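Local coordinates for protein SVS_variant_AS1 (Streptomyces sp. CWA1, PDB 6TJA) that probably cyclises geranylgeranyl diphosphate to the diterpene spiroviolene, as an engineered ancestral form of a class I terpene cyclase, at residues 174-179 with 347-352; 14-19 with 271-276; 226-231 with 303-308. All blocks are in the same frame, centred on the assembly; numbering follows the deposited sequence.

Overall arrangement
From the N terminus, residues 14-19 come first and meet helix 258-283 only after 251 further residues, in interaction 2. Before that helix is reached the chain passes 174-179, which opens interaction 1, and 226-231, which opens interaction 3. Interaction 3 closes on 303-308 and interaction 1 on 347-352, so interaction 3 nests within interaction 1 while interaction 2 crosses both. Interaction 2 ties the N-terminal segment to helix 258-283, interaction 1 ties the C-terminal tail to helix 175-185, and interaction 3 pairs helices 211-231 and 289-309. Direct contacts link the three: L179 packs on L226, C15 and S19 reach R303 and E307, and I350 packs on I272.

Interaction 1 of 3, residues 174-179 with 347-352; sequences GLDDYL and APSIAW
The amide of S349 donates a nearly straight hydrogen bond to D176 (N to OD1 2.9 Å, 166° at the hydrogen), meeting the syn lone pair of that oxygen. The same serine returns with its hydroxyl, whose OG donates to D176 OD2 at 3.1 Å from the syn side, 29° out of the carboxylate plane. Two bonds run from one residue to the two oxygens and so restrain the rotation of the carboxylate. D176 reaches across because its CG stands anti to the backbone N (chi1 -162°). P348 lies against the same group, its CD 3.4 Å from D176 OD1.

The aspartate sits in the first turn of helix 175-185, with G174 at the N-cap, and its partner belongs to the C-terminal tail that follows the last long helix of this all-helical terpene cyclase fold. The tail itself is bent by backbone bonds from I350 N to A347 O and from A351 N to P348 O. On the inner side the contact turns apolar: L179 CD1 meets A347 CB at 3.8 Å and I350 CD1 at 4.2 Å, and both L179 and I350 continue onto M222 of helix 211-231. The outer side faces the dimer partner, where R112 of the second subunit bonds to S349 O and R109 of that subunit forms a salt bridge with D177.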
loop_
_atom_site.group_PDB
_atom_site.type_symbol
_atom_site.label_atom_id
_atom_site.label_comp_id
_atom_site.label_asym_id
_atom_site.label_seq_id
_atom_site.Cartn_x
_atom_site.Cartn_y
_atom_site.Cartn_z
ATOM N N GLY A 174 2.526 17.771 14.157
ATOM C CA GLY A 174 2.999 19.020 13.539
ATOM C C GLY A 174 2.513 19.129 12.094
ATOM O O GLY A 174 1.825 18.187 11.594
ATOM N N LEU A 175 2.808 20.244 11.433
ATOM C CA LEU A 175 2.339 20.479 10.051
ATOM C C LEU A 175 2.827 19.364 9.112
ATOM O O LEU A 175 2.026 18.860 8.296
ATOM C CB LEU A 175 2.857 21.830 9.567
ATOM C CG LEU A 175 2.403 22.152 8.153
ATOM C CD1 LEU A 175 0.881 22.103 8.101
ATOM C CD2 LEU A 175 2.946 23.515 7.721
ATOM N N ASP A 176 4.100 19.013 9.189
ATOM C CA ASP A 176 4.728 18.045 8.252
ATOM C C ASP A 176 4.027 16.686 8.349
ATOM O O ASP A 176 3.645 16.168 7.277
ATOM C CB ASP A 176 6.242 17.881 8.452
ATOM C CG ASP A 176 6.905 17.240 7.236
ATOM O OD1 ASP A 176 6.745 17.760 6.125
ATOM O OD2 ASP A 176 7.585 16.253 7.400
ATOM N N ASP A 177 3.919 16.123 9.555
ATOM C CA ASP A 177 3.229 14.830 9.833
ATOM C C ASP A 177 1.731 14.919 9.461
ATOM O O ASP A 177 1.211 13.932 8.893
ATOM C CB ASP A 177 3.382 14.400 11.296
ATOM C CG ASP A 177 4.746 13.834 11.684
ATOM O OD1 ASP A 177 5.582 13.662 10.800
ATOM O OD2 ASP A 177 4.945 13.536 12.881
ATOM N N TYR A 178 1.041 16.016 9.800
ATOM C CA TYR A 178 -0.397 16.184 9.517
ATOM C C TYR A 178 -0.658 16.097 8.003
ATOM O O TYR A 178 -1.642 15.407 7.622
ATOM C CB TYR A 178 -0.997 17.474 10.065
ATOM C CG TYR A 178 -2.445 17.538 9.712
ATOM C CD1 TYR A 178 -2.890 18.358 8.688
ATOM C CD2 TYR A 178 -3.349 16.665 10.287
ATOM C CE1 TYR A 178 -4.215 18.354 8.287
ATOM C CE2 TYR A 178 -4.685 16.649 9.903
ATOM C CZ TYR A 178 -5.108 17.474 8.875
ATOM O OH TYR A 178 -6.405 17.479 8.459
ATOM N N LEU A 179 0.121 16.805 7.191
ATOM C CA LEU A 179 -0.073 16.841 5.716
ATOM C C LEU A 179 0.273 15.462 5.152
ATOM O O LEU A 179 -0.511 14.944 4.331
ATOM C CB LEU A 179 0.794 17.937 5.104
ATOM C CG LEU A 179 0.418 19.355 5.518
ATOM C CD1 LEU A 179 1.364 20.351 4.886
ATOM C CD2 LEU A 179 -1.026 19.682 5.147
ATOM N N ALA A 347 7.050 22.064 6.057
ATOM C CA ALA A 347 6.511 20.810 5.478
ATOM C C ALA A 347 7.490 20.257 4.438
ATOM O O ALA A 347 7.170 20.155 3.249
ATOM C CB ALA A 347 5.136 21.084 4.938
ATOM N N PRO A 348 8.725 19.884 4.865
ATOM C CA PRO A 348 9.710 19.271 3.968
ATOM C C PRO A 348 9.189 18.066 3.160
ATOM O O PRO A 348 9.623 17.930 2.037
ATOM C CB PRO A 348 10.879 18.867 4.881
ATOM C CG PRO A 348 10.288 18.937 6.326
ATOM C CD PRO A 348 9.241 20.028 6.246
ATOM N N SER A 349 8.215 17.300 3.679
ATOM C CA SER A 349 7.718 16.048 3.053
ATOM C C SER A 349 7.046 16.369 1.722
ATOM O O SER A 349 6.898 15.430 0.930
ATOM C CB SER A 349 6.770 15.239 3.928
ATOM O OG SER A 349 7.496 14.433 4.844
ATOM N N ILE A 350 6.665 17.619 1.471
ATOM C CA ILE A 350 5.973 17.950 0.192
ATOM C C ILE A 350 6.819 18.873 -0.686
ATOM O O ILE A 350 6.347 19.179 -1.800
ATOM C CB ILE A 350 4.565 18.514 0.443
ATOM C CG1 ILE A 350 4.585 19.846 1.199
ATOM C CG2 ILE A 350 3.709 17.488 1.140
ATOM C CD1 ILE A 350 3.262 20.622 1.165
ATOM N N ALA A 351 8.005 19.286 -0.235
ATOM C CA ALA A 351 8.865 20.265 -0.937
ATOM C C ALA A 351 9.224 19.738 -2.328
ATOM O O ALA A 351 9.338 20.558 -3.284
ATOM C CB ALA A 351 10.092 20.540 -0.115
ATOM N N TRP A 352 9.336 18.419 -2.483
ATOM C CA TRP A 352 9.687 17.831 -3.801
ATOM C C TRP A 352 8.599 18.130 -4.845
ATOM O O TRP A 352 8.899 18.024 -6.051
ATOM C CB TRP A 352 9.977 16.331 -3.683
ATOM C CG TRP A 352 8.793 15.483 -3.346
ATOM C CD1 TRP A 352 8.299 15.194 -2.104
ATOM C CD2 TRP A 352 7.954 14.800 -4.287
ATOM N NE1 TRP A 352 7.217 14.374 -2.212
ATOM C CE2 TRP A 352 6.983 14.120 -3.541
ATOM C CE3 TRP A 352 7.930 14.712 -5.676
ATOM C CZ2 TRP A 352 5.985 13.369 -4.152
ATOM C CZ3 TRP A 352 6.968 13.934 -6.278
ATOM C CH2 TRP A 352 6.004 13.290 -5.525
#

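Interaction 2 of 3, residues 14-19 with 271-276; sequences YCPLES and RILLRF
Y14 rests its ring against L274 and L273 of helix 258-283, where the irregular N-terminal segment of this terpene cyclase lies along the helical core. The tyrosine CG is anti to the backbone N (chi1 -176°), which carries the ring to the helix. There CE2 comes within 3.5 Å of L274 CD1, the two side chains crossing at about a right angle, while CD2 lies 4.1 Å from L273 CD2. The carbonyl oxygen Y14 O packs at 3.4 Å from the methyl L273 CD2, and its hydrogen bond comes from R269 NH1, one helical turn earlier.

C15 directs its side chain away from the helix, and L273 CD2 approaches its CA instead. The C15 carbonyl bonds to R303 of helix 289-309, tying the segment to a second helix. P16 then turns the chain as the centre of an inverse gamma turn, closed by a weak bond from L17 N to C15 O (2.8 Å). Its ring folds back over the tyrosine, with P16 CD 3.6 Å above the plane of the Y14 ring and over its centre.

L17 points back toward the helix and also packs on I302 and L277, and so touches both helices, 258-283 and 289-309. Its CD2 approaches the other methyl of L273, CD1, at 4.5 Å.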
loop_
_atom_site.group_PDB
_atom_site.type_symbol
_atom_site.label_atom_id
_atom_site.label_comp_id
_atom_site.label_asym_id
_atom_site.label_seq_id
_atom_site.Cartn_x
_atom_site.Cartn_y
_atom_site.Cartn_z
ATOM N N TYR A 14 -10.815 29.521 -3.433
ATOM C CA TYR A 14 -10.092 29.696 -4.724
ATOM C C TYR A 14 -10.162 28.361 -5.480
ATOM O O TYR A 14 -9.616 27.370 -4.998
ATOM C CB TYR A 14 -8.631 30.130 -4.514
ATOM C CG TYR A 14 -7.892 30.410 -5.799
ATOM C CD1 TYR A 14 -8.370 31.363 -6.681
ATOM C CD2 TYR A 14 -6.759 29.695 -6.181
ATOM C CE1 TYR A 14 -7.739 31.622 -7.889
ATOM C CE2 TYR A 14 -6.122 29.935 -7.397
ATOM C CZ TYR A 14 -6.613 30.909 -8.252
ATOM O OH TYR A 14 -6.037 31.204 -9.464
ATOM N N CYS A 15 -10.893 28.284 -6.585
ATOM C CA CYS A 15 -10.979 27.031 -7.377
ATOM C C CYS A 15 -11.359 27.322 -8.821
ATOM O O CYS A 15 -12.457 26.961 -9.259
ATOM C CB CYS A 15 -11.974 26.042 -6.794
ATOM S SG CYS A 15 -11.627 24.344 -7.328
ATOM N N PRO A 16 -10.439 27.893 -9.564
ATOM C CA PRO A 16 -10.705 28.200 -10.958
ATOM C C PRO A 16 -10.512 26.975 -11.826
ATOM O O PRO A 16 -9.671 26.981 -12.651
ATOM C CB PRO A 16 -9.674 29.259 -11.261
ATOM C CG PRO A 16 -8.551 28.922 -10.373
ATOM C CD PRO A 16 -9.129 28.384 -9.129
ATOM N N LEU A 17 -11.312 25.958 -11.618
ATOM C CA LEU A 17 -11.239 24.732 -12.342
ATOM C C LEU A 17 -12.599 24.374 -12.940
ATOM O O LEU A 17 -13.605 24.858 -12.540
ATOM C CB LEU A 17 -10.753 23.630 -11.418
ATOM C CG LEU A 17 -9.291 23.232 -11.265
ATOM C CD1 LEU A 17 -8.348 24.382 -11.311
ATOM C CD2 LEU A 17 -9.037 22.472 -10.001
ATOM N N GLU A 18 -12.587 23.501 -13.907
ATOM C CA GLU A 18 -13.767 23.062 -14.606
ATOM C C GLU A 18 -14.792 22.325 -13.759
ATOM O O GLU A 18 -14.535 21.294 -13.231
ATOM C CB GLU A 18 -13.356 22.183 -15.778
ATOM C CG GLU A 18 -12.396 22.807 -16.748
ATOM C CD GLU A 18 -10.994 22.947 -16.226
ATOM O OE1 GLU A 18 -10.447 22.024 -15.686
ATOM O OE2 GLU A 18 -10.436 24.005 -16.387
ATOM N N SER A 19 -15.962 22.894 -13.643
ATOM C CA SER A 19 -17.067 22.264 -12.892
ATOM C C SER A 19 -17.974 21.561 -13.898
ATOM O O SER A 19 -18.498 22.235 -14.772
ATOM C CB SER A 19 -17.807 23.263 -12.071
ATOM O OG SER A 19 -18.955 22.638 -11.538
ATOM N N ARG A 271 -1.523 27.999 -1.964
ATOM C CA ARG A 271 -0.148 27.841 -2.481
ATOM C C ARG A 271 -0.057 26.480 -3.195
ATOM O O ARG A 271 0.505 26.425 -4.297
ATOM C CB ARG A 271 0.850 28.041 -1.337
ATOM C CG ARG A 271 2.274 27.730 -1.762
ATOM C CD ARG A 271 3.319 27.786 -0.672
ATOM N NE ARG A 271 3.307 29.005 0.125
ATOM C CZ ARG A 271 4.395 29.569 0.648
ATOM N NH1 ARG A 271 5.586 29.104 0.364
ATOM N NH2 ARG A 271 4.291 30.635 1.408
ATOM N N ILE A 272 -0.613 25.412 -2.612
ATOM C CA ILE A 272 -0.532 24.040 -3.186
ATOM C C ILE A 272 -1.353 23.999 -4.484
ATOM O O ILE A 272 -0.863 23.419 -5.465
ATOM C CB ILE A 272 -0.978 22.968 -2.178
ATOM C CG1 ILE A 272 -0.073 22.935 -0.951
ATOM C CG2 ILE A 272 -1.032 21.605 -2.836
ATOM C CD1 ILE A 272 -0.638 22.118 0.201
ATOM N N LEU A 273 -2.530 24.623 -4.530
ATOM C CA LEU A 273 -3.338 24.630 -5.779
ATOM C C LEU A 273 -2.597 25.395 -6.885
ATOM O O LEU A 273 -2.592 24.913 -7.998
ATOM C CB LEU A 273 -4.720 25.226 -5.527
ATOM C CG LEU A 273 -5.641 25.178 -6.739
ATOM C CD1 LEU A 273 -5.697 23.773 -7.330
ATOM C CD2 LEU A 273 -7.017 25.642 -6.339
ATOM N N LEU A 274 -1.940 26.505 -6.577
ATOM C CA LEU A 274 -1.113 27.262 -7.563
ATOM C C LEU A 274 0.030 26.394 -8.114
ATOM O O LEU A 274 0.280 26.433 -9.330
ATOM C CB LEU A 274 -0.550 28.519 -6.899
ATOM C CG LEU A 274 -1.072 29.841 -7.459
ATOM C CD1 LEU A 274 -2.589 29.851 -7.608
ATOM C CD2 LEU A 274 -0.630 30.981 -6.565
ATOM N N ARG A 275 0.733 25.658 -7.262
ATOM C CA ARG A 275 1.783 24.769 -7.777
ATOM C C ARG A 275 1.120 23.686 -8.646
ATOM O O ARG A 275 1.643 23.411 -9.709
ATOM C CB ARG A 275 2.639 24.216 -6.645
ATOM C CG ARG A 275 3.683 23.233 -7.141
ATOM C CD ARG A 275 4.585 23.780 -8.225
ATOM N NE ARG A 275 5.514 22.744 -8.640
ATOM C CZ ARG A 275 6.149 22.715 -9.803
ATOM N NH1 ARG A 275 5.984 23.671 -10.691
ATOM N NH2 ARG A 275 6.937 21.710 -10.088
ATOM N N PHE A 276 -0.023 23.171 -8.262
ATOM C CA PHE A 276 -0.695 22.187 -9.076
ATOM C C PHE A 276 -1.032 22.751 -10.469
ATOM O O PHE A 276 -0.813 22.117 -11.426
ATOM C CB PHE A 276 -1.928 21.626 -8.375
ATOM C CG PHE A 276 -2.856 20.884 -9.283
ATOM C CD1 PHE A 276 -3.722 21.552 -10.079
ATOM C CD2 PHE A 276 -2.858 19.515 -9.320
ATOM C CE1 PHE A 276 -4.529 20.894 -10.930
ATOM C CE2 PHE A 276 -3.684 18.847 -10.153
ATOM C CZ PHE A 276 -4.521 19.544 -10.966
#

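Interaction 3 of 3, residues 226-231 with 303-308; sequences LDNDRH and RGNAEW
The side-chain amides of N228 and N305 meet with their planes 70° apart, and one turn further on the rings of H231 and W308 form an oblique pair. The imidazole and the six-membered ring of W308 have centroids 5.7 Å apart and planes at 52°; H231 is also poorly ordered. W308 has firm partners outside the pair: its NE1 bonds to the carbonyl of T54, and F59 meets it edge-to-face. N305 O lies at its edge, in the ring plane. Along the edge of the R303 guanidinium, close to its plane, lies E307 OE1, held in a side-on salt bridge by R303 NE at 2.8 Å and R303 NH2 at 3.1 Å; S19 OG also bonds to this oxygen.

Between the helices a single water joins two buried side chains. It donates to D227 OD2 at 2.6 Å and accepts from N305 ND2 at 2.9 Å. N305 reaches over because its CG is anti to the backbone N. The methyl A306 CB lies 3.8 Å from D227 OD2, while D227 OD1 forms a salt bridge with R269; this arginine probably stabilises the negative charge of the buried carboxylate.

N228 and D229 begin an NDxxSxxxE sequence, the NSE motif whose Asn, Ser and Glu ligate magnesium in related class I terpene cyclases. N228, the first probable ligand position, thus lies against N305. D229 pairs with R182, 46 residues before the Asn, where relatives carry the diphosphate-sensing arginine. Helices 211-231 and 289-309 run side by side, their local axes parallel within 3° and 9.7 Å apart; helix 258-283 packs on L226, helix 246-254 on L226 and R230, and helix 56-61 on N305 and W308.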
loop_
_atom_site.group_PDB
_atom_site.type_symbol
_atom_site.label_atom_id
_atom_site.label_comp_id
_atom_site.label_asym_id
_atom_site.label_seq_id
_atom_site.Cartn_x
_atom_site.Cartn_y
_atom_site.Cartn_z
ATOM N N LEU A 226 -7.747 19.299 2.259
ATOM C CA LEU A 226 -7.789 20.583 3.010
ATOM C C LEU A 226 -9.134 21.261 2.735
ATOM O O LEU A 226 -9.651 21.947 3.622
ATOM C CB LEU A 226 -6.600 21.445 2.571
ATOM C CG LEU A 226 -5.214 20.952 2.976
ATOM C CD1 LEU A 226 -4.166 21.904 2.448
ATOM C CD2 LEU A 226 -5.077 20.815 4.475
ATOM N N ASP A 227 -9.701 21.072 1.543
ATOM C CA ASP A 227 -11.102 21.495 1.280
ATOM C C ASP A 227 -12.018 20.695 2.215
ATOM O O ASP A 227 -12.913 21.306 2.802
ATOM C CB ASP A 227 -11.428 21.456 -0.220
ATOM C CG ASP A 227 -10.731 22.577 -0.975
ATOM O OD1 ASP A 227 -10.118 23.445 -0.309
ATOM O OD2 ASP A 227 -10.753 22.559 -2.202
ATOM N N ASN A 228 -11.772 19.399 2.423
ATOM C CA ASN A 228 -12.590 18.594 3.370
ATOM C C ASN A 228 -12.371 19.103 4.812
ATOM O O ASN A 228 -13.374 19.202 5.533
ATOM C CB ASN A 228 -12.412 17.082 3.179
ATOM C CG ASN A 228 -13.043 16.584 1.891
ATOM O OD1 ASN A 228 -14.007 17.169 1.408
ATOM N ND2 ASN A 228 -12.490 15.532 1.302
ATOM N N ASP A 229 -11.160 19.499 5.237
ATOM C CA ASP A 229 -10.986 20.047 6.615
ATOM C C ASP A 229 -11.837 21.322 6.762
ATOM O O ASP A 229 -12.329 21.590 7.867
ATOM C CB ASP A 229 -9.531 20.342 6.963
ATOM C CG ASP A 229 -8.672 19.134 7.248
ATOM O OD1 ASP A 229 -9.181 17.999 7.091
ATOM O OD2 ASP A 229 -7.506 19.350 7.676
ATOM N N ARG A 230 -11.951 22.119 5.704
ATOM C CA ARG A 230 -12.706 23.395 5.717
ATOM C C ARG A 230 -14.188 23.056 5.918
ATOM O O ARG A 230 -14.776 23.580 6.884
ATOM C CB ARG A 230 -12.441 24.191 4.436
ATOM C CG ARG A 230 -13.269 25.459 4.317
ATOM C CD ARG A 230 -13.142 26.055 2.943
ATOM N NE ARG A 230 -13.716 27.386 2.850
ATOM C CZ ARG A 230 -15.021 27.661 2.753
ATOM N NH1 ARG A 230 -15.928 26.694 2.766
ATOM N NH2 ARG A 230 -15.415 28.919 2.656
ATOM N N HIS A 231 -14.733 22.157 5.085
ATOM C CA HIS A 231 -16.137 21.651 5.118
ATOM C C HIS A 231 -16.526 21.277 6.560
ATOM O O HIS A 231 -17.653 21.612 6.949
ATOM C CB HIS A 231 -16.309 20.510 4.087
ATOM C CG HIS A 231 -17.684 19.937 3.992
ATOM N ND1 HIS A 231 -17.944 18.586 4.216
ATOM C CD2 HIS A 231 -18.874 20.503 3.678
ATOM C CE1 HIS A 231 -19.233 18.349 4.050
ATOM N NE2 HIS A 231 -19.827 19.512 3.723
ATOM N N ARG A 303 -12.268 20.509 -8.042
ATOM C CA ARG A 303 -13.464 21.388 -8.151
ATOM C C ARG A 303 -14.714 20.680 -7.619
ATOM O O ARG A 303 -15.456 21.285 -6.821
ATOM C CB ARG A 303 -13.705 21.774 -9.614
ATOM C CG ARG A 303 -14.893 22.707 -9.828
ATOM C CD ARG A 303 -14.959 23.870 -8.851
ATOM N NE ARG A 303 -16.145 24.612 -9.203
ATOM C CZ ARG A 303 -16.171 25.880 -9.605
ATOM N NH1 ARG A 303 -15.071 26.620 -9.624
ATOM N NH2 ARG A 303 -17.320 26.421 -9.949
ATOM N N GLY A 304 -14.957 19.457 -8.064
ATOM C CA GLY A 304 -16.142 18.672 -7.664
ATOM C C GLY A 304 -16.154 18.403 -6.170
ATOM O O GLY A 304 -17.221 18.564 -5.521
ATOM N N ASN A 305 -15.023 17.969 -5.612
ATOM C CA ASN A 305 -14.878 17.861 -4.143
ATOM C C ASN A 305 -15.283 19.175 -3.467
ATOM O O ASN A 305 -16.103 19.143 -2.511
ATOM C CB ASN A 305 -13.458 17.512 -3.749
ATOM C CG ASN A 305 -13.337 17.393 -2.253
ATOM O OD1 ASN A 305 -13.766 16.387 -1.699
ATOM N ND2 ASN A 305 -12.788 18.416 -1.621
ATOM N N ALA A 306 -14.745 20.303 -3.906
ATOM C CA ALA A 306 -15.043 21.613 -3.269
ATOM C C ALA A 306 -16.537 21.944 -3.418
ATOM O O ALA A 306 -17.179 22.353 -2.429
ATOM C CB ALA A 306 -14.170 22.686 -3.855
ATOM N N GLU A 307 -17.086 21.726 -4.608
ATOM C CA GLU A 307 -18.455 22.174 -4.985
ATOM C C GLU A 307 -19.459 21.272 -4.264
ATOM O O GLU A 307 -20.366 21.797 -3.616
ATOM C CB GLU A 307 -18.645 22.164 -6.516
ATOM C CG GLU A 307 -19.822 22.991 -6.973
ATOM C CD GLU A 307 -19.887 23.349 -8.448
ATOM O OE1 GLU A 307 -18.894 23.910 -8.979
ATOM O OE2 GLU A 307 -20.949 23.097 -9.063
ATOM N N TRP A 308 -19.297 19.954 -4.359
ATOM C CA TRP A 308 -20.167 18.982 -3.637
ATOM C C TRP A 308 -20.196 19.347 -2.143
ATOM O O TRP A 308 -21.293 19.335 -1.570
ATOM C CB TRP A 308 -19.719 17.533 -3.882
ATOM C CG TRP A 308 -20.303 16.531 -2.939
ATOM C CD1 TRP A 308 -21.389 15.734 -3.138
ATOM C CD2 TRP A 308 -19.810 16.224 -1.627
ATOM N NE1 TRP A 308 -21.600 14.949 -2.040
ATOM C CE2 TRP A 308 -20.639 15.215 -1.103
ATOM C CE3 TRP A 308 -18.737 16.687 -0.858
ATOM C CZ2 TRP A 308 -20.441 14.678 0.176
ATOM C CZ3 TRP A 308 -18.533 16.146 0.397
ATOM C CH2 TRP A 308 -19.387 15.168 0.915
HETATM O O HOH W 1 -11.427 20.347 -3.372
#